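Local coordinates for phosphoenolpyruvate-protein phosphotransferase (Coxiella burnetii, PDB 3TRC) that probably transfers phosphate from phosphoenolpyruvate to a histidine of a carrier protein, a reaction of the whole enzyme, of which this chain is the GAF domain, at residues M6-I9 against L10-I13; V30-R33 against L34-L38. One frame throughout, in Å; residues are numbered along the deposited sequence. Where two conformers were deposited one is given.

Contact 1: M6-I9 against L10-I13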
HETATM    1  N   MSE A   6      -5.776 -11.495   2.079  1.00 17.45           N
HETATM    2  CA  MSE A   6      -4.881 -10.432   2.521  1.00 22.13           C
HETATM    3  C   MSE A   6      -4.765  -9.358   1.452  1.00 21.97           C
HETATM    4  O   MSE A   6      -4.810  -8.165   1.733  1.00 18.69           O
HETATM    5  CB  MSE A   6      -3.496 -10.998   2.843  1.00 21.66           C
HETATM    6  CG  MSE A   6      -3.488 -11.991   3.973  1.00 20.92           C
HETATM    7 SE   MSE A   6      -4.095 -11.163   5.619  1.00 24.21          SE
HETATM    8  CE  MSE A   6      -5.817 -12.005   5.781  1.00 13.62           C
ATOM      9  N   LEU A   7      -4.609  -9.798   0.210  1.00 20.80           N
ATOM     10  CA  LEU A   7      -4.445  -8.889  -0.904  1.00 18.47           C
ATOM     11  C   LEU A   7      -5.643  -7.946  -1.059  1.00 18.83           C
ATOM     12  O   LEU A   7      -5.480  -6.746  -1.251  1.00 21.32           O
ATOM     13  CB  LEU A   7      -4.241  -9.710  -2.172  1.00 21.16           C
ATOM     14  CG  LEU A   7      -3.591  -9.064  -3.377  1.00 21.08           C
ATOM     15  CD1 LEU A   7      -2.313  -8.310  -2.995  1.00 19.05           C
ATOM     16  CD2 LEU A   7      -3.305 -10.165  -4.380  1.00 18.96           C
ATOM     17  N   LYS A   8      -6.847  -8.493  -0.954  1.00 18.63           N
ATOM     18  CA  LYS A   8      -8.052  -7.689  -1.098  1.00 23.90           C
ATOM     19  C   LYS A   8      -8.331  -6.832   0.138  1.00 21.67           C
ATOM     20  O   LYS A   8      -8.904  -5.747   0.036  1.00 24.16           O
ATOM     21  CB  LYS A   8      -9.249  -8.579  -1.410  1.00 26.25           C
ATOM     22  CG  LYS A   8      -9.117  -9.329  -2.718  1.00 29.94           C
ATOM     23  CD  LYS A   8     -10.340 -10.176  -2.965  1.00 34.33           C
ATOM     24  CE  LYS A   8     -10.233 -10.934  -4.275  1.00 37.40           C
ATOM     25  NZ  LYS A   8     -11.173 -12.086  -4.291  1.00 40.04           N
ATOM     26  N   ILE A   9      -7.932  -7.326   1.304  1.00 21.00           N
ATOM     27  CA  ILE A   9      -8.044  -6.542   2.526  1.00 19.94           C
ATOM     28  C   ILE A   9      -7.133  -5.333   2.418  1.00 21.88           C
ATOM     29  O   ILE A   9      -7.519  -4.220   2.764  1.00 22.50           O
ATOM     30  CB  ILE A   9      -7.648  -7.361   3.763  1.00 19.28           C
ATOM     31  CG1 ILE A   9      -8.653  -8.489   3.978  1.00 20.39           C
ATOM     32  CG2 ILE A   9      -7.549  -6.460   5.006  1.00 21.26           C
ATOM     33  CD1 ILE A   9      -8.165  -9.577   4.902  1.00 19.69           C
ATOM     34  N   LEU A  10      -5.921  -5.569   1.929  1.00 20.47           N
ATOM     35  CA  LEU A  10      -4.959  -4.502   1.709  1.00 24.86           C
ATOM     36  C   LEU A  10      -5.570  -3.471   0.778  1.00 26.54           C
ATOM     37  O   LEU A  10      -5.450  -2.268   0.991  1.00 25.24           O
ATOM     38  CB  LEU A  10      -3.682  -5.055   1.083  1.00 25.97           C
ATOM     39  CG  LEU A  10      -2.424  -5.100   1.937  1.00 29.93           C
ATOM     40  CD1 LEU A  10      -1.214  -5.321   1.042  1.00 31.66           C
ATOM     41  CD2 LEU A  10      -2.275  -3.806   2.740  1.00 27.29           C
ATOM     42  N   ARG A  11      -6.230  -3.958  -0.264  1.00 26.32           N
ATOM     43  CA  ARG A  11      -6.860  -3.082  -1.236  1.00 29.49           C
ATOM     44  C   ARG A  11      -7.860  -2.150  -0.552  1.00 29.98           C
ATOM     45  O   ARG A  11      -7.825  -0.938  -0.750  1.00 34.15           O
ATOM     46  CB  ARG A  11      -7.556  -3.921  -2.309  1.00 33.19           C
ATOM     47  CG  ARG A  11      -8.034  -3.148  -3.521  1.00 37.56           C
ATOM     48  CD  ARG A  11      -8.873  -4.054  -4.408  1.00 39.26           C
ATOM     49  NE  ARG A  11     -10.022  -4.599  -3.686  1.00 40.48           N
ATOM     50  CZ  ARG A  11     -10.650  -5.724  -4.015  1.00 40.92           C
ATOM     51  NH1 ARG A  11     -10.239  -6.434  -5.056  1.00 42.14           N
ATOM     52  NH2 ARG A  11     -11.687  -6.143  -3.300  1.00 37.09           N
ATOM     53  N   GLN A  12      -8.736  -2.724   0.269  1.00 28.58           N
ATOM     54  CA  GLN A  12      -9.777  -1.959   0.951  1.00 28.19           C
ATOM     55  C   GLN A  12      -9.225  -1.004   2.012  1.00 27.63           C
ATOM     56  O   GLN A  12      -9.667   0.143   2.109  1.00 25.70           O
ATOM     57  CB  GLN A  12     -10.819  -2.901   1.571  1.00 31.14           C
ATOM     58  CG  GLN A  12     -11.811  -2.222   2.519  1.00 31.79           C
ATOM     59  CD  GLN A  12     -12.858  -1.380   1.800  1.00 34.27           C
ATOM     60  OE1 GLN A  12     -13.040  -1.489   0.586  1.00 33.77           O
ATOM     61  NE2 GLN A  12     -13.555  -0.536   2.554  1.00 34.95           N
ATOM     62  N   ILE A  13      -8.263  -1.472   2.805  0.80 25.42           N
ATOM     63  CA  ILE A  13      -7.715  -0.640   3.873  0.80 23.82           C
ATOM     64  C   ILE A  13      -6.790   0.459   3.349  0.80 24.49           C
ATOM     65  O   ILE A  13      -6.746   1.550   3.908  0.80 26.05           O
ATOM     66  CB  ILE A  13      -6.988  -1.472   4.948  0.80 22.05           C
ATOM     67  CG1 ILE A  13      -6.649  -0.600   6.153  0.80 20.71           C
ATOM     68  CG2 ILE A  13      -5.720  -2.100   4.385  0.80 26.36           C
ATOM     69  CD1 ILE A  13      -6.175  -1.390   7.352  0.80 25.25           C
TER

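Contact 2: V30-R33 against L34-L38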
ATOM      1  N   VAL A  30      -7.174   1.602  11.156  1.00 17.83           N
ATOM      2  CA  VAL A  30      -6.285   0.461  10.993  1.00 16.22           C
ATOM      3  C   VAL A  30      -6.401  -0.575  12.119  1.00 14.94           C
ATOM      4  O   VAL A  30      -6.535  -1.765  11.850  1.00 14.44           O
ATOM      5  CB  VAL A  30      -4.827   0.927  10.797  1.00 16.36           C
ATOM      6  CG1 VAL A  30      -3.869  -0.249  10.877  1.00 17.43           C
ATOM      7  CG2 VAL A  30      -4.694   1.660   9.461  1.00 16.96           C
ATOM      8  N   VAL A  31      -6.371  -0.144  13.381  1.00 14.33           N
ATOM      9  CA  VAL A  31      -6.418  -1.120  14.465  1.00 12.78           C
ATOM     10  C   VAL A  31      -7.745  -1.889  14.478  1.00 14.19           C
ATOM     11  O   VAL A  31      -7.785  -3.086  14.779  1.00 14.48           O
ATOM     12  CB  VAL A  31      -6.108  -0.486  15.849  1.00 13.77           C
ATOM     13  CG1 VAL A  31      -4.734   0.163  15.827  1.00 13.86           C
ATOM     14  CG2 VAL A  31      -7.177   0.526  16.253  1.00 15.65           C
ATOM     15  N   VAL A  32      -8.826  -1.207  14.114  1.00 13.17           N
ATOM     16  CA  VAL A  32     -10.133  -1.849  14.067  1.00 13.61           C
ATOM     17  C   VAL A  32     -10.193  -2.832  12.901  1.00 12.39           C
ATOM     18  O   VAL A  32     -10.620  -3.977  13.062  1.00 14.98           O
ATOM     19  CB  VAL A  32     -11.274  -0.818  13.929  1.00 13.93           C
ATOM     20  CG1 VAL A  32     -12.589  -1.520  13.604  1.00 14.30           C
ATOM     21  CG2 VAL A  32     -11.414  -0.005  15.208  1.00 14.45           C
ATOM     22  N   ARG A  33      -9.754  -2.377  11.731  1.00 14.41           N
ATOM     23  CA  ARG A  33      -9.824  -3.184  10.515  1.00 15.00           C
ATOM     24  C   ARG A  33      -8.971  -4.436  10.619  1.00 14.29           C
ATOM     25  O   ARG A  33      -9.389  -5.516  10.202  1.00 15.65           O
ATOM     26  CB  ARG A  33      -9.405  -2.362   9.286  1.00 15.83           C
ATOM     27  CG  ARG A  33     -10.406  -1.299   8.876  1.00 19.67           C
ATOM     28  CD  ARG A  33     -11.765  -1.901   8.556  1.00 27.04           C
ATOM     29  NE  ARG A  33     -12.688  -0.901   8.029  1.00 32.33           N
ATOM     30  CZ  ARG A  33     -14.003  -0.918   8.227  1.00 40.82           C
ATOM     31  NH1 ARG A  33     -14.554  -1.883   8.949  1.00 41.06           N
ATOM     32  NH2 ARG A  33     -14.767   0.033   7.705  1.00 45.54           N
ATOM     33  N   LEU A  34      -7.762  -4.295  11.157  0.61 14.93           N
ATOM     34  CA  LEU A  34      -6.884  -5.446  11.329  0.61 16.55           C
ATOM     35  C   LEU A  34      -7.561  -6.515  12.169  0.61 16.64           C
ATOM     36  O   LEU A  34      -7.571  -7.690  11.807  0.61 16.94           O
ATOM     37  CB  LEU A  34      -5.546  -5.047  11.961  0.61 16.64           C
ATOM     38  CG  LEU A  34      -4.501  -4.502  10.992  0.61 19.47           C
ATOM     39  CD1 LEU A  34      -3.153  -4.313  11.671  0.61 18.14           C
ATOM     40  CD2 LEU A  34      -4.370  -5.438   9.833  0.61 24.70           C
ATOM     41  N   CYS A  35      -8.134  -6.107  13.296  1.00 14.74           N
ATOM     42  CA  CYS A  35      -8.794  -7.065  14.175  1.00 14.22           C
ATOM     43  C   CYS A  35      -9.965  -7.751  13.484  1.00 14.60           C
ATOM     44  O   CYS A  35     -10.174  -8.950  13.649  1.00 14.34           O
ATOM     45  CB  CYS A  35      -9.250  -6.391  15.468  1.00 11.56           C
ATOM     46  SG  CYS A  35      -7.876  -6.087  16.583  1.00 15.97           S
ATOM     47  N   GLU A  36     -10.729  -6.990  12.711  1.00 12.50           N
ATOM     48  CA  GLU A  36     -11.876  -7.547  12.008  1.00 15.65           C
ATOM     49  C   GLU A  36     -11.460  -8.504  10.902  1.00 14.09           C
ATOM     50  O   GLU A  36     -12.097  -9.539  10.693  1.00 16.96           O
ATOM     51  CB  GLU A  36     -12.716  -6.429  11.383  1.00 16.96           C
ATOM     52  CG  GLU A  36     -13.455  -5.565  12.374  1.00 19.60           C
ATOM     53  CD  GLU A  36     -14.114  -4.373  11.703  1.00 26.78           C
ATOM     54  OE1 GLU A  36     -13.624  -3.942  10.638  1.00 26.36           O
ATOM     55  OE2 GLU A  36     -15.120  -3.870  12.240  1.00 31.56           O
ATOM     56  N   ALA A  37     -10.403  -8.138  10.182  1.00 13.25           N
ATOM     57  CA  ALA A  37     -10.099  -8.753   8.893  1.00 15.38           C
ATOM     58  C   ALA A  37      -9.129  -9.935   8.933  1.00 15.01           C
ATOM     59  O   ALA A  37      -9.246 -10.855   8.121  1.00 14.94           O
ATOM     60  CB  ALA A  37      -9.607  -7.690   7.902  1.00 18.06           C
ATOM     61  N   LEU A  38      -8.175  -9.919   9.858  1.00 12.84           N
ATOM     62  CA  LEU A  38      -7.181 -10.991   9.913  1.00 15.13           C
ATOM     63  C   LEU A  38      -7.780 -12.383  10.169  1.00 15.26           C
ATOM     64  O   LEU A  38      -7.499 -13.311   9.414  1.00 15.08           O
ATOM     65  CB  LEU A  38      -6.070 -10.682  10.920  1.00 17.00           C
ATOM     66  CG  LEU A  38      -4.996  -9.707  10.446  1.00 21.62           C
ATOM     67  CD1 LEU A  38      -3.976  -9.478  11.550  1.00 20.25           C
ATOM     68  CD2 LEU A  38      -4.317 -10.232   9.188  1.00 23.50           C
TER

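Contact 1: M6-I9 against L10-I13
Arg11 folds back along the helix to lie beside Lys8, one turn earlier, and the two side chains run in the same direction. Arg11 CB rests on the backbone, 3.3 Å from Lys8 O. CG stands anti to the backbone N (chi1 -169°), and the chain stays extended until CD, where a bend at chi3 (58°) turns the head group over the lysine. The guanidinium then presents one face to the aliphatic root of Lys8: Lys8 CB sits above the plane, displaced toward the rim, 3.9 Å from Arg11 NH2, while Lys8 CG is 3.9 Å from Arg11 NH1. This is contact between methylenes and a flat cation; the like charges stay apart, with Lys8 NZ 5.8 Å from Arg11 NH1. The lysine ammonium reaches instead to Glu142 of the second subunit, a salt bridge that would offset the proximity of two positive groups.

Beneath the side chains the backbone supplies four i to i+4 hydrogen bonds, from the amides of Leu10, Arg11, Gln12 and Ile13 to the carbonyls of Met6, Leu7, Lys8 and Ile9. The bond from Ile13 N to Ile9 O, 2.8 Å, is the straightest at 166°.

All of this belongs to helix 3-19, which has partners on several sides. Met6, Ile9 and Leu10 pack on Phe147 of helix 142-164, Ile13 meets Leu29 and Val30 of helix 23-37, and Leu7 and Leu10 face Met6 and Leu10 of the second subunit, placing this helix at the dimer interface.

Contact 2: V30-R33 against L34-L38
Arg33 and Glu36, three residues apart on helix 23-37, form a salt bridge on its partly exposed side. Arg33 NH1 donates to Glu36 OE1 at 2.8 Å, and the carboxylate accepts through its syn lone pair. The oxygen lies at the edge of the guanidinium, close to its plane, yet the two flat groups are turned 33° against each other, and a single N-H carries the bond. A bend at chi2 (-59°) in the arginine brings the head group across to the glutamate, whose own chain is extended beyond CG. The same guanidinium has a second anionic partner: its NE pairs with Glu16 of helix 3-19, so two carboxylates restrict its rotation.

The carboxylate also makes a van der Waals contact. Glu36 runs alongside Val32, bringing Glu36 OE2 to 3.7 Å from Val32 CG1, so the far oxygen rests against a methyl group. The apolar pair is on the buried side, where, in the conformer given, Val30 CG1 lies 4.2 Å from Leu34 CD1.

Backbone hydrogen bonds tie each turn to the next. Leu34 N to Val30 O and Ala37 N to Arg33 O are short, at 2.9 Å and 2.8 Å, whereas Cys35 N to Val31 O is stretched to 3.4 Å and weak.

Such an amphipathic helix is at home in the GAF fold, an antiparallel sheet with helices packed against it. Val31 and Cys35 face strands 42-49 and 54-61, while Val30 and Leu34 pack on Leu151 of helix 142-164. Cys35 packs on Cys43, and a disulfide between the two has been seen in a structure of this protein; it ties the helix to strand 42-49, an inner strand of the sheet.

Contacts 1 and 2 lie on consecutive helices, 3-19 and 23-37, and touch directly: Ile9 CD1 packs 3.6 Å from Ala37 O, and the selenium (SE) of selenomethionine Met6 is 3.7 Å from Leu38 CD2. Both share helix 142-164 as a neighbour. Both are partly buried, with Gln12 exposed in contact 1 and Glu36 in contact 2. Contact 1 is the more peripheral, its centre about 17 Å from the centre of the chain against about 11 Å for contact 2; its helix meets the second subunit, whereas contact 2 sits against the sheet. In 6-13 two like-charged side chains run together; in 30-38 opposite charges pair within one helix and reach across to helix 3-19.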